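Local atomic coordinates of glutathione S-Transferase (Caenorhabditis elegans, PDB entry 1YQ1), a protein that probably catalyses the conjugation of glutathione to electrophilic substrates, as a sigma-class member of the glutathione S-transferase superfamily. Residues A87-V92 and D154-D159; G148-S153 and A184-K189; K104-E109 and F122-F127; I137-L142 and F180-A185. All coordinates share one frame; numbering follows the deposited sequence.

How the interactions relate
Three of the contacts join helices of the GST C-terminal domain, and interaction 2 packs the loop before helix 157-171 on helix 181-191. Interactions 1, 2 and 4 form one continuous core, with centres about 11 Å apart for 1 and 2, and about 8 Å for 2 and 4. D159 OD1 and L150 N, 2.9 Å apart in a probable hydrogen bond, couple interaction 1 to interaction 2. L150 packs on L138 and L142, L186 on L142; interactions 2 and 4 share A184 and A185. Interaction 3 stands apart, its centre about 22 Å from that of interaction 4. Interaction 1 touches the thioredoxin-like N-terminal domain, which binds glutathione in this family, F157 packing on L69 and A73 of helix 65-76.

Interaction 1. Residues A87-V92 and D154-D159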
loop_
_atom_site.group_PDB
_atom_site.type_symbol
_atom_site.label_atom_id
_atom_site.label_comp_id
_atom_site.label_asym_id
_atom_site.label_seq_id
_atom_site.Cartn_x
_atom_site.Cartn_y
_atom_site.Cartn_z
ATOM N N ALA A 87 5.345 8.801 8.685
ATOM C CA ALA A 87 4.117 8.901 7.911
ATOM C C ALA A 87 4.428 9.295 6.485
ATOM O O ALA A 87 3.725 8.908 5.557
ATOM C CB ALA A 87 3.191 9.925 8.538
ATOM N N TRP A 88 5.485 10.074 6.298
ATOM C CA TRP A 88 5.830 10.475 4.952
ATOM C C TRP A 88 6.517 9.355 4.221
ATOM O O TRP A 88 6.304 9.175 3.024
ATOM C CB TRP A 88 6.677 11.740 4.963
ATOM C CG TRP A 88 5.803 12.940 4.852
ATOM C CD1 TRP A 88 5.047 13.497 5.841
ATOM C CD2 TRP A 88 5.471 13.637 3.651
ATOM N NE1 TRP A 88 4.255 14.492 5.326
ATOM C CE2 TRP A 88 4.494 14.599 3.983
ATOM C CE3 TRP A 88 5.898 13.534 2.322
ATOM C CZ2 TRP A 88 3.935 15.455 3.035
ATOM C CZ3 TRP A 88 5.342 14.384 1.376
ATOM C CH2 TRP A 88 4.367 15.332 1.737
ATOM N N VAL A 89 7.339 8.595 4.938
ATOM C CA VAL A 89 8.001 7.450 4.328
ATOM C C VAL A 89 6.878 6.519 3.852
ATOM O O VAL A 89 6.913 6.017 2.729
ATOM C CB VAL A 89 8.906 6.697 5.338
ATOM C CG1 VAL A 89 9.434 5.413 4.717
ATOM C CG2 VAL A 89 10.074 7.577 5.741
ATOM N N ASP A 90 5.877 6.314 4.714
ATOM C CA ASP A 90 4.733 5.473 4.389
ATOM C C ASP A 90 4.032 6.002 3.159
ATOM O O ASP A 90 3.589 5.239 2.304
ATOM C CB ASP A 90 3.731 5.445 5.533
ATOM C CG ASP A 90 4.186 4.583 6.677
ATOM O OD1 ASP A 90 4.920 3.614 6.416
ATOM O OD2 ASP A 90 3.795 4.854 7.834
ATOM N N ALA A 91 3.939 7.320 3.077
ATOM C CA ALA A 91 3.279 7.968 1.954
ATOM C C ALA A 91 4.074 7.839 0.677
ATOM O O ALA A 91 3.516 7.548 -0.363
ATOM C CB ALA A 91 3.048 9.433 2.266
ATOM N N VAL A 92 5.377 8.065 0.744
ATOM C CA VAL A 92 6.184 7.963 -0.457
ATOM C C VAL A 92 6.118 6.510 -0.910
ATOM O O VAL A 92 6.111 6.233 -2.105
ATOM C CB VAL A 92 7.653 8.430 -0.196
ATOM C CG1 VAL A 92 8.305 7.515 0.780
ATOM C CG2 VAL A 92 8.453 8.496 -1.494
ATOM N N ASP A 154 18.320 10.972 7.129
ATOM C CA ASP A 154 19.081 9.852 6.582
ATOM C C ASP A 154 18.252 8.970 5.638
ATOM O O ASP A 154 17.159 9.345 5.194
ATOM C CB ASP A 154 19.649 9.011 7.734
ATOM C CG ASP A 154 20.733 8.035 7.279
ATOM O OD1 ASP A 154 21.161 8.112 6.101
ATOM O OD2 ASP A 154 21.160 7.197 8.112
ATOM N N ILE A 155 18.803 7.800 5.332
ATOM C CA ILE A 155 18.177 6.821 4.453
ATOM C C ILE A 155 16.918 6.290 5.130
ATOM O O ILE A 155 16.791 6.355 6.355
ATOM C CB ILE A 155 19.154 5.652 4.176
ATOM C CG1 ILE A 155 18.719 4.885 2.932
ATOM C CG2 ILE A 155 19.237 4.725 5.390
ATOM C CD1 ILE A 155 19.733 3.852 2.490
ATOM N N THR A 156 15.990 5.779 4.326
ATOM C CA THR A 156 14.729 5.226 4.821
ATOM C C THR A 156 14.353 4.062 3.919
ATOM O O THR A 156 14.804 3.997 2.766
ATOM C CB THR A 156 13.591 6.266 4.750
ATOM O OG1 THR A 156 14.046 7.422 4.042
ATOM C CG2 THR A 156 13.153 6.679 6.130
ATOM N N PHE A 157 13.533 3.142 4.419
ATOM C CA PHE A 157 13.141 2.004 3.590
ATOM C C PHE A 157 12.400 2.489 2.352
ATOM O O PHE A 157 12.224 1.735 1.403
ATOM C CB PHE A 157 12.292 0.987 4.384
ATOM C CG PHE A 157 10.834 1.344 4.521
ATOM C CD1 PHE A 157 9.972 1.242 3.442
ATOM C CD2 PHE A 157 10.314 1.723 5.756
ATOM C CE1 PHE A 157 8.613 1.504 3.585
ATOM C CE2 PHE A 157 8.954 1.988 5.912
ATOM C CZ PHE A 157 8.104 1.875 4.818
ATOM N N ALA A 158 11.986 3.757 2.364
ATOM C CA ALA A 158 11.285 4.344 1.227
ATOM C C ALA A 158 12.247 4.483 0.062
ATOM O O ALA A 158 11.883 4.208 -1.076
ATOM C CB ALA A 158 10.741 5.695 1.589
ATOM N N ASP A 159 13.476 4.916 0.355
ATOM C CA ASP A 159 14.494 5.095 -0.677
ATOM C C ASP A 159 14.793 3.751 -1.309
ATOM O O ASP A 159 14.870 3.625 -2.532
ATOM C CB ASP A 159 15.793 5.659 -0.084
ATOM C CG ASP A 159 15.634 7.070 0.464
ATOM O OD1 ASP A 159 15.338 8.002 -0.319
ATOM O OD2 ASP A 159 15.814 7.239 1.690
#
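V89 on helix 83-109 faces the first turn of helix 157-171, and its two methyls do most of the touching. The apolar contacts come first. CG1 of V89 rests 3.4 Å from A158 CB, and CG2 meets the methyl CG2 of T156. V92, one turn further on, also turns its CG1 to A158 CB, but that approach is modelled too closely to carry weight. Alanine suits its place because its single methyl brings the backbones near, the CA atoms of V89 and A158 being 5.5 Å apart.

A CH-pi contact follows. V89 CG1 sits over one face of the F157 ring, 3.8 Å from its centroid and 17° off the normal. It reaches there because it is anti to the backbone N (chi1 173°), which sends CG2 the other way, to T156. At the edge of the same ring, near its plane, D90 OD1 lies 4.0 Å from F157 CZ. The chief partner of that oxygen is R70 NE, in a salt bridge which probably balances the buried charge.

A polar bond orders the turn itself. D159 OD2 accepts a weak bond from T156 N, 3.0 Å away. Only this reciprocal bond of a capping box is found, so the box is incomplete here, although G152 to D159 read GSDITFAD, a sequence consistent with the N-capping box described at this helix start in GSTs.

Around the contact, F157 leans on L69 and A73 of helix 65-76 in the N-terminal domain, V92 packs on L138 of helix 121-144, and D159 touches L186 of helix 181-191. D90 and A91 pack on A67 of the second subunit.

Interaction 2. Residues G148-S153 and A184-K189; sequences GFLIGS and AALREK
G148 and F149, the loop residues that meet L186 and K189, are pinned by one hydroxyl: S145 OG is hydrogen-bonded to both G148 N and F149 O. The segment 148-153 belongs to the loop that leads into helix 157-171 in the all-helical C-terminal domain of the GST fold, and here it packs against helix 181-191.

G148 suits its place because it has no side chain. Its phi is positive (97°), and K189 CE comes within 3.7 Å of G148 CA, where the bare backbone lets the lysine chain lie close. The carbonyl oxygen of G148 is approached by carbon alone from this helix, 3.5 Å from L186 CD1 and 3.6 Å from K189 CD. The lysine thus packs through its methylenes: CD is placed over one face of the F149 ring, with K189 CB 4.2 Å from F149 CE1, a use of its long aliphatic chain that fits an exposed position.

Deeper in, the two leucines supply the apolar part. With CG anti to the backbone N (chi1 174°), L186 swings that carbon out to the loop, and the branch there gives its methyls different partners: CD1 meets G148 O and F149 CA, CD2 meets L150. The side chains of L150 and L186 cross at about a right angle, and L186 CD2 comes 3.8 Å from L150 CG, its nearest atom on that leucine.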
loop_
_atom_site.group_PDB
_atom_site.type_symbol
_atom_site.label_atom_id
_atom_site.label_comp_id
_atom_site.label_asym_id
_atom_site.label_seq_id
_atom_site.Cartn_x
_atom_site.Cartn_y
_atom_site.Cartn_z
ATOM N N GLY A 148 19.775 14.294 0.940
ATOM C CA GLY A 148 20.027 13.657 -0.341
ATOM C C GLY A 148 19.115 12.450 -0.461
ATOM O O GLY A 148 19.053 11.798 -1.501
ATOM N N PHE A 149 18.413 12.160 0.632
ATOM C CA PHE A 149 17.468 11.059 0.701
ATOM C C PHE A 149 16.053 11.619 0.625
ATOM O O PHE A 149 15.788 12.717 1.097
ATOM C CB PHE A 149 17.655 10.293 2.002
ATOM C CG PHE A 149 18.935 9.522 2.065
ATOM C CD1 PHE A 149 19.084 8.350 1.340
ATOM C CD2 PHE A 149 19.986 9.956 2.855
ATOM C CE1 PHE A 149 20.261 7.619 1.403
ATOM C CE2 PHE A 149 21.172 9.231 2.926
ATOM C CZ PHE A 149 21.308 8.060 2.198
ATOM N N LEU A 150 15.144 10.862 0.029
ATOM C CA LEU A 150 13.759 11.299 -0.119
ATOM C C LEU A 150 13.191 12.071 1.076
ATOM O O LEU A 150 12.683 13.184 0.916
ATOM C CB LEU A 150 12.875 10.093 -0.426
ATOM C CG LEU A 150 13.029 9.621 -1.858
ATOM C CD1 LEU A 150 12.591 8.179 -1.968
ATOM C CD2 LEU A 150 12.226 10.545 -2.767
ATOM N N ILE A 151 13.238 11.477 2.262
ATOM C CA ILE A 151 12.737 12.155 3.432
ATOM C C ILE A 151 13.566 11.764 4.643
ATOM O O ILE A 151 14.125 10.664 4.701
ATOM C CB ILE A 151 11.226 11.862 3.685
ATOM C CG1 ILE A 151 11.046 10.521 4.375
ATOM C CG2 ILE A 151 10.450 11.906 2.384
ATOM C CD1 ILE A 151 11.259 10.589 5.869
ATOM N N GLY A 152 13.649 12.684 5.601
ATOM C CA GLY A 152 14.418 12.448 6.808
ATOM C C GLY A 152 15.866 12.892 6.690
ATOM O O GLY A 152 16.342 13.247 5.600
ATOM N N SER A 153 16.567 12.880 7.823
ATOM C CA SER A 153 17.976 13.265 7.879
ATOM C C SER A 153 18.868 12.174 7.287
ATOM O O SER A 153 20.039 12.414 7.000
ATOM C CB SER A 153 18.398 13.482 9.323
ATOM O OG SER A 153 18.578 12.230 9.960
ATOM N N ALA A 184 18.695 10.334 -10.241
ATOM C CA ALA A 184 19.884 9.530 -10.463
ATOM C C ALA A 184 20.791 9.714 -9.260
ATOM O O ALA A 184 21.352 8.754 -8.728
ATOM C CB ALA A 184 20.589 9.985 -11.712
ATOM N N ALA A 185 20.929 10.963 -8.832
ATOM C CA ALA A 185 21.756 11.292 -7.681
ATOM C C ALA A 185 21.329 10.435 -6.495
ATOM O O ALA A 185 22.163 9.897 -5.760
ATOM C CB ALA A 185 21.597 12.766 -7.346
ATOM N N LEU A 186 20.016 10.321 -6.316
ATOM C CA LEU A 186 19.454 9.529 -5.234
ATOM C C LEU A 186 19.940 8.091 -5.344
ATOM O O LEU A 186 20.565 7.571 -4.421
ATOM C CB LEU A 186 17.918 9.573 -5.287
ATOM C CG LEU A 186 17.133 8.678 -4.316
ATOM C CD1 LEU A 186 17.520 8.964 -2.877
ATOM C CD2 LEU A 186 15.652 8.898 -4.522
ATOM N N ARG A 187 19.663 7.469 -6.490
ATOM C CA ARG A 187 20.037 6.081 -6.746
ATOM C C ARG A 187 21.481 5.763 -6.392
ATOM O O ARG A 187 21.789 4.654 -5.958
ATOM C CB ARG A 187 19.763 5.720 -8.209
ATOM C CG ARG A 187 20.187 4.304 -8.587
ATOM C CD ARG A 187 19.314 3.711 -9.698
ATOM N NE ARG A 187 19.858 2.453 -10.209
ATOM C CZ ARG A 187 20.969 2.364 -10.936
ATOM N NH1 ARG A 187 21.653 3.460 -11.245
ATOM N NH2 ARG A 187 21.409 1.181 -11.347
ATOM N N GLU A 188 22.368 6.733 -6.577
ATOM C CA GLU A 188 23.774 6.533 -6.253
ATOM C C GLU A 188 23.956 6.420 -4.739
ATOM O O GLU A 188 24.644 5.524 -4.249
ATOM C CB GLU A 188 24.606 7.696 -6.807
ATOM C CG GLU A 188 26.030 7.792 -6.269
ATOM C CD GLU A 188 26.773 6.471 -6.317
ATOM O OE1 GLU A 188 27.215 6.064 -7.419
ATOM O OE2 GLU A 188 26.911 5.835 -5.249
ATOM N N LYS A 189 23.319 7.322 -4.001
ATOM C CA LYS A 189 23.423 7.326 -2.549
ATOM C C LYS A 189 23.000 6.029 -1.882
ATOM O O LYS A 189 23.547 5.647 -0.855
ATOM C CB LYS A 189 22.595 8.474 -1.964
ATOM C CG LYS A 189 23.357 9.771 -1.780
ATOM C CD LYS A 189 22.516 10.794 -1.042
ATOM C CE LYS A 189 23.354 11.989 -0.620
ATOM N NZ LYS A 189 24.434 11.584 0.321
#

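Interaction 3. Residues K104-E109 and F122-F127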
loop_
_atom_site.group_PDB
_atom_site.type_symbol
_atom_site.label_atom_id
_atom_site.label_comp_id
_atom_site.label_asym_id
_atom_site.label_seq_id
_atom_site.Cartn_x
_atom_site.Cartn_y
_atom_site.Cartn_z
ATOM N N LYS A 104 3.570 -1.844 -14.436
ATOM C CA LYS A 104 3.167 -3.180 -14.830
ATOM C C LYS A 104 2.212 -2.988 -15.994
ATOM O O LYS A 104 2.385 -3.578 -17.062
ATOM C CB LYS A 104 2.459 -3.884 -13.675
ATOM C CG LYS A 104 3.161 -3.744 -12.326
ATOM C CD LYS A 104 4.557 -4.387 -12.292
ATOM C CE LYS A 104 4.593 -5.640 -11.403
ATOM N NZ LYS A 104 4.101 -5.391 -10.007
ATOM N N LYS A 105 1.218 -2.127 -15.780
ATOM C CA LYS A 105 0.214 -1.814 -16.793
ATOM C C LYS A 105 0.838 -1.459 -18.123
ATOM O O LYS A 105 0.166 -1.456 -19.134
ATOM C CB LYS A 105 -0.666 -0.647 -16.340
ATOM C CG LYS A 105 -1.980 -1.060 -15.695
ATOM C CD LYS A 105 -2.881 0.143 -15.447
ATOM C CE LYS A 105 -4.323 -0.293 -15.257
ATOM N NZ LYS A 105 -4.840 -1.028 -16.460
ATOM N N PHE A 106 2.124 -1.149 -18.118
ATOM C CA PHE A 106 2.819 -0.794 -19.345
ATOM C C PHE A 106 3.586 -1.994 -19.860
ATOM O O PHE A 106 3.291 -2.501 -20.937
ATOM C CB PHE A 106 3.800 0.341 -19.099
ATOM C CG PHE A 106 4.414 0.884 -20.349
ATOM C CD1 PHE A 106 3.621 1.170 -21.460
ATOM C CD2 PHE A 106 5.779 1.147 -20.411
ATOM C CE1 PHE A 106 4.180 1.718 -22.619
ATOM C CE2 PHE A 106 6.349 1.693 -21.564
ATOM C CZ PHE A 106 5.550 1.979 -22.670
ATOM N N ALA A 107 4.577 -2.437 -19.085
ATOM C CA ALA A 107 5.407 -3.590 -19.445
ATOM C C ALA A 107 4.554 -4.660 -20.113
ATOM O O ALA A 107 4.975 -5.305 -21.082
ATOM C CB ALA A 107 6.075 -4.164 -18.194
ATOM N N ALA A 108 3.351 -4.834 -19.571
ATOM C CA ALA A 108 2.396 -5.805 -20.078
ATOM C C ALA A 108 2.054 -5.473 -21.529
ATOM O O ALA A 108 2.266 -6.282 -22.434
ATOM C CB ALA A 108 1.135 -5.783 -19.214
ATOM N N GLU A 109 1.530 -4.271 -21.735
ATOM C CA GLU A 109 1.147 -3.799 -23.060
ATOM C C GLU A 109 2.360 -3.540 -23.943
ATOM O O GLU A 109 2.231 -3.408 -25.157
ATOM C CB GLU A 109 0.328 -2.514 -22.928
ATOM C CG GLU A 109 0.015 -1.836 -24.242
ATOM C CD GLU A 109 -1.467 -1.612 -24.434
ATOM O OE1 GLU A 109 -2.247 -2.012 -23.538
ATOM O OE2 GLU A 109 -1.847 -1.041 -25.482
ATOM N N PHE A 122 0.662 5.287 -27.767
ATOM C CA PHE A 122 -0.416 6.012 -27.092
ATOM C C PHE A 122 -0.501 5.561 -25.639
ATOM O O PHE A 122 -0.685 6.381 -24.738
ATOM C CB PHE A 122 -1.775 5.796 -27.781
ATOM C CG PHE A 122 -2.864 6.753 -27.308
ATOM C CD1 PHE A 122 -2.547 7.891 -26.556
ATOM C CD2 PHE A 122 -4.204 6.521 -27.626
ATOM C CE1 PHE A 122 -3.540 8.778 -26.130
ATOM C CE2 PHE A 122 -5.206 7.404 -27.204
ATOM C CZ PHE A 122 -4.870 8.534 -26.454
ATOM N N ARG A 123 -0.368 4.259 -25.408
ATOM C CA ARG A 123 -0.406 3.751 -24.050
ATOM C C ARG A 123 0.854 4.300 -23.398
ATOM O O ARG A 123 0.911 4.512 -22.192
ATOM C CB ARG A 123 -0.388 2.225 -24.052
ATOM C CG ARG A 123 -0.574 1.608 -22.677
ATOM C CD ARG A 123 -1.924 1.964 -22.097
ATOM N NE ARG A 123 -2.124 1.427 -20.750
ATOM C CZ ARG A 123 -1.427 1.795 -19.674
ATOM N NH1 ARG A 123 -0.467 2.708 -19.772
ATOM N NH2 ARG A 123 -1.702 1.259 -18.488
ATOM N N SER A 124 1.859 4.542 -24.230
ATOM C CA SER A 124 3.134 5.088 -23.783
ATOM C C SER A 124 2.998 6.598 -23.515
ATOM O O SER A 124 3.899 7.208 -22.948
ATOM C CB SER A 124 4.207 4.823 -24.849
ATOM O OG SER A 124 5.516 4.953 -24.327
ATOM N N GLU A 125 1.871 7.187 -23.931
ATOM C CA GLU A 125 1.558 8.617 -23.730
ATOM C C GLU A 125 0.304 8.569 -22.863
ATOM O O GLU A 125 -0.721 9.191 -23.145
ATOM C CB GLU A 125 1.232 9.285 -25.059
ATOM C CG GLU A 125 2.087 8.823 -26.247
ATOM C CD GLU A 125 3.590 8.905 -25.985
ATOM O OE1 GLU A 125 3.996 9.268 -24.852
ATOM O OE2 GLU A 125 4.369 8.604 -26.919
ATOM N N PHE A 126 0.438 7.807 -21.781
ATOM C CA PHE A 126 -0.616 7.486 -20.816
ATOM C C PHE A 126 0.276 7.043 -19.629
ATOM O O PHE A 126 -0.019 7.291 -18.453
ATOM C CB PHE A 126 -1.390 6.319 -21.453
ATOM C CG PHE A 126 -2.555 5.804 -20.672
ATOM C CD1 PHE A 126 -2.381 5.224 -19.422
ATOM C CD2 PHE A 126 -3.813 5.768 -21.257
ATOM C CE1 PHE A 126 -3.451 4.602 -18.769
ATOM C CE2 PHE A 126 -4.892 5.151 -20.617
ATOM C CZ PHE A 126 -4.718 4.561 -19.372
ATOM N N PHE A 127 1.396 6.405 -19.975
ATOM C CA PHE A 127 2.374 5.927 -19.004
ATOM C C PHE A 127 3.273 7.068 -18.550
ATOM O O PHE A 127 3.535 7.225 -17.356
ATOM C CB PHE A 127 3.240 4.827 -19.613
ATOM C CG PHE A 127 4.456 4.500 -18.797
ATOM C CD1 PHE A 127 4.341 3.789 -17.612
ATOM C CD2 PHE A 127 5.715 4.946 -19.189
ATOM C CE1 PHE A 127 5.454 3.526 -16.825
ATOM C CE2 PHE A 127 6.838 4.689 -18.409
ATOM C CZ PHE A 127 6.708 3.979 -17.223
#
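R123 and F106 bury the largest areas in this contact, and F127 completes the aromatic half of it. F106 on helix 83-109 and F127 on helix 121-144 form an offset stack, with centroids 4.5 Å apart and planes only 9° from parallel. Each has CG anti to its backbone N, and F106 CD2 comes to lie over the centre of the F127 ring. F127 CB adds a CH-pi contact from above the F106 face, and S124 meets the far end of F106, its small side chain accommodating the atoms CE1 and CZ. Flat rings suit this seam because they can lie face to face between the helices.

R123 works by its whole length. Its CG packs 3.8 Å from E109 CD, so aliphatic atoms of the arginine pack against the carboxylate. No N-H points at the acid: E109 OE1 is 4.4 Å from R123 NE and well out of the guanidinium plane, at most a general attraction of charges. Further out, K105 O lies over one face of the guanidinium and F126 CD1 over the opposite one; the two flank the group and limit its tilt. The ammonium NZ of K105 is 4.4 Å from R123 NH2, a probably unfavourable pairing that E109 may partly offset.

The helices run antiparallel, their short axes 10.2 Å apart at 165°, at the outer end of the pair. L174 in a loop packs on both F106 and F127, and K105 NZ lies near K105 NZ of the second subunit, two like charges close together across the dimer.

Interaction 4. Residues I137-L142 and F180-A185; sequences ILNGLL and FTKLAA
The short axes of helices 137-142 and 181-185 pass 10.0 Å apart and cross at 70°, steeply enough that the contact is a compact patch. The nearest CA atoms are those of N139 and L183, 6.9 Å apart, and L183 is the residue on which the patch converges.

From helix 181-191, L183 enters among L138, N139 and L142, touching all three on one side of helix 121-144. Its CG is anti to its carbonyl carbon (chi1 -79°), and this directs L183 CD2 to L138 CD2, 3.5 Å away, the two side chains crossing at about a right angle. The same methyl of L183 lies 3.9 Å from L142 CD2. That methyl of L142 also lies against the backbone of the second helix, close to L183 N and K182 C, so the branched leucine covers main chain as well as side chain.

N139 closes the patch on another flank. Its OD1 is 3.7 Å from L183 CG, an oxygen laid against aliphatic carbon. K182 reaches across toward the same asparagine with its chain bent at chi3, and K182 NZ comes 3.9 Å from N139 CB, a van der Waals approach. Lysine suits its exposed place at the border, while N139 packs through CB and OD1 at a partly exposed position.

Beyond the patch, L183 also packs on F135, and L138 and L142 on L150. The chemistry is therefore mainly dispersion and burial: leucine methyls hold the helices together by shape and interlock at this crossing angle, with the asparagine and lysine contributing packing more than directed polar bonds.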
loop_
_atom_site.group_PDB
_atom_site.type_symbol
_atom_site.label_atom_id
_atom_site.label_comp_id
_atom_site.label_asym_id
_atom_site.label_seq_id
_atom_site.Cartn_x
_atom_site.Cartn_y
_atom_site.Cartn_z
ATOM N N ILE A 137 6.687 14.658 -8.039
ATOM C CA ILE A 137 6.454 14.615 -6.606
ATOM C C ILE A 137 7.718 14.031 -5.982
ATOM O O ILE A 137 8.137 14.427 -4.898
ATOM C CB ILE A 137 5.177 13.758 -6.276
ATOM C CG1 ILE A 137 5.067 13.490 -4.774
ATOM C CG2 ILE A 137 5.180 12.479 -7.066
ATOM C CD1 ILE A 137 6.043 12.482 -4.225
ATOM N N LEU A 138 8.349 13.112 -6.697
ATOM C CA LEU A 138 9.564 12.481 -6.210
ATOM C C LEU A 138 10.701 13.497 -6.184
ATOM O O LEU A 138 11.550 13.453 -5.300
ATOM C CB LEU A 138 9.920 11.279 -7.096
ATOM C CG LEU A 138 10.425 10.021 -6.384
ATOM C CD1 LEU A 138 9.471 9.625 -5.278
ATOM C CD2 LEU A 138 10.553 8.900 -7.381
ATOM N N ASN A 139 10.712 14.411 -7.149
ATOM C CA ASN A 139 11.739 15.454 -7.209
ATOM C C ASN A 139 11.505 16.508 -6.124
ATOM O O ASN A 139 12.454 17.013 -5.520
ATOM C CB ASN A 139 11.731 16.165 -8.562
ATOM C CG ASN A 139 12.096 15.254 -9.704
ATOM O OD1 ASN A 139 13.120 14.569 -9.668
ATOM N ND2 ASN A 139 11.265 15.253 -10.743
ATOM N N GLY A 140 10.237 16.845 -5.899
ATOM C CA GLY A 140 9.892 17.832 -4.892
ATOM C C GLY A 140 10.523 17.504 -3.557
ATOM O O GLY A 140 11.118 18.364 -2.916
ATOM N N LEU A 141 10.389 16.250 -3.134
ATOM C CA LEU A 141 10.969 15.800 -1.873
ATOM C C LEU A 141 12.477 15.888 -2.011
ATOM O O LEU A 141 13.164 16.442 -1.166
ATOM C CB LEU A 141 10.566 14.350 -1.609
ATOM C CG LEU A 141 9.062 14.127 -1.718
ATOM C CD1 LEU A 141 8.741 12.648 -1.716
ATOM C CD2 LEU A 141 8.384 14.836 -0.568
ATOM N N LEU A 142 12.974 15.341 -3.108
ATOM C CA LEU A 142 14.392 15.327 -3.394
ATOM C C LEU A 142 15.041 16.703 -3.266
ATOM O O LEU A 142 16.208 16.799 -2.901
ATOM C CB LEU A 142 14.609 14.750 -4.793
ATOM C CG LEU A 142 15.640 13.626 -4.932
ATOM C CD1 LEU A 142 15.590 12.663 -3.735
ATOM C CD2 LEU A 142 15.373 12.900 -6.250
ATOM N N PHE A 180 17.611 12.731 -15.811
ATOM C CA PHE A 180 17.095 13.041 -14.485
ATOM C C PHE A 180 18.256 13.098 -13.513
ATOM O O PHE A 180 18.512 12.166 -12.754
ATOM C CB PHE A 180 16.088 11.982 -14.042
ATOM C CG PHE A 180 14.797 12.010 -14.810
ATOM C CD1 PHE A 180 13.914 13.066 -14.664
ATOM C CD2 PHE A 180 14.465 10.979 -15.675
ATOM C CE1 PHE A 180 12.716 13.098 -15.366
ATOM C CE2 PHE A 180 13.274 11.000 -16.382
ATOM C CZ PHE A 180 12.395 12.063 -16.228
ATOM N N THR A 181 18.955 14.218 -13.560
ATOM C CA THR A 181 20.112 14.480 -12.724
ATOM C C THR A 181 19.900 14.316 -11.217
ATOM O O THR A 181 20.851 14.039 -10.486
ATOM C CB THR A 181 20.634 15.903 -12.995
ATOM O OG1 THR A 181 19.528 16.823 -13.009
ATOM C CG2 THR A 181 21.364 15.953 -14.341
ATOM N N LYS A 182 18.667 14.489 -10.750
ATOM C CA LYS A 182 18.376 14.376 -9.323
ATOM C C LYS A 182 18.073 12.951 -8.846
ATOM O O LYS A 182 18.746 12.426 -7.956
ATOM C CB LYS A 182 17.218 15.310 -8.967
ATOM C CG LYS A 182 17.611 16.778 -8.927
ATOM C CD LYS A 182 16.398 17.698 -8.784
ATOM C CE LYS A 182 15.665 17.857 -10.118
ATOM N NZ LYS A 182 14.399 18.628 -9.978
ATOM N N LEU A 183 17.046 12.343 -9.430
ATOM C CA LEU A 183 16.659 10.980 -9.091
ATOM C C LEU A 183 17.862 10.058 -9.245
ATOM O O LEU A 183 18.030 9.109 -8.485
ATOM C CB LEU A 183 15.532 10.516 -10.012
ATOM C CG LEU A 183 14.132 11.010 -9.669
ATOM C CD1 LEU A 183 13.193 10.871 -10.857
ATOM C CD2 LEU A 183 13.637 10.217 -8.477
ATOM N N ALA A 184 18.695 10.334 -10.241
ATOM C CA ALA A 184 19.884 9.530 -10.463
ATOM C C ALA A 184 20.791 9.714 -9.260
ATOM O O ALA A 184 21.352 8.754 -8.728
ATOM C CB ALA A 184 20.589 9.985 -11.712
ATOM N N ALA A 185 20.929 10.963 -8.832
ATOM C CA ALA A 185 21.756 11.292 -7.681
ATOM C C ALA A 185 21.329 10.435 -6.495
ATOM O O ALA A 185 22.163 9.897 -5.760
ATOM C CB ALA A 185 21.597 12.766 -7.346
#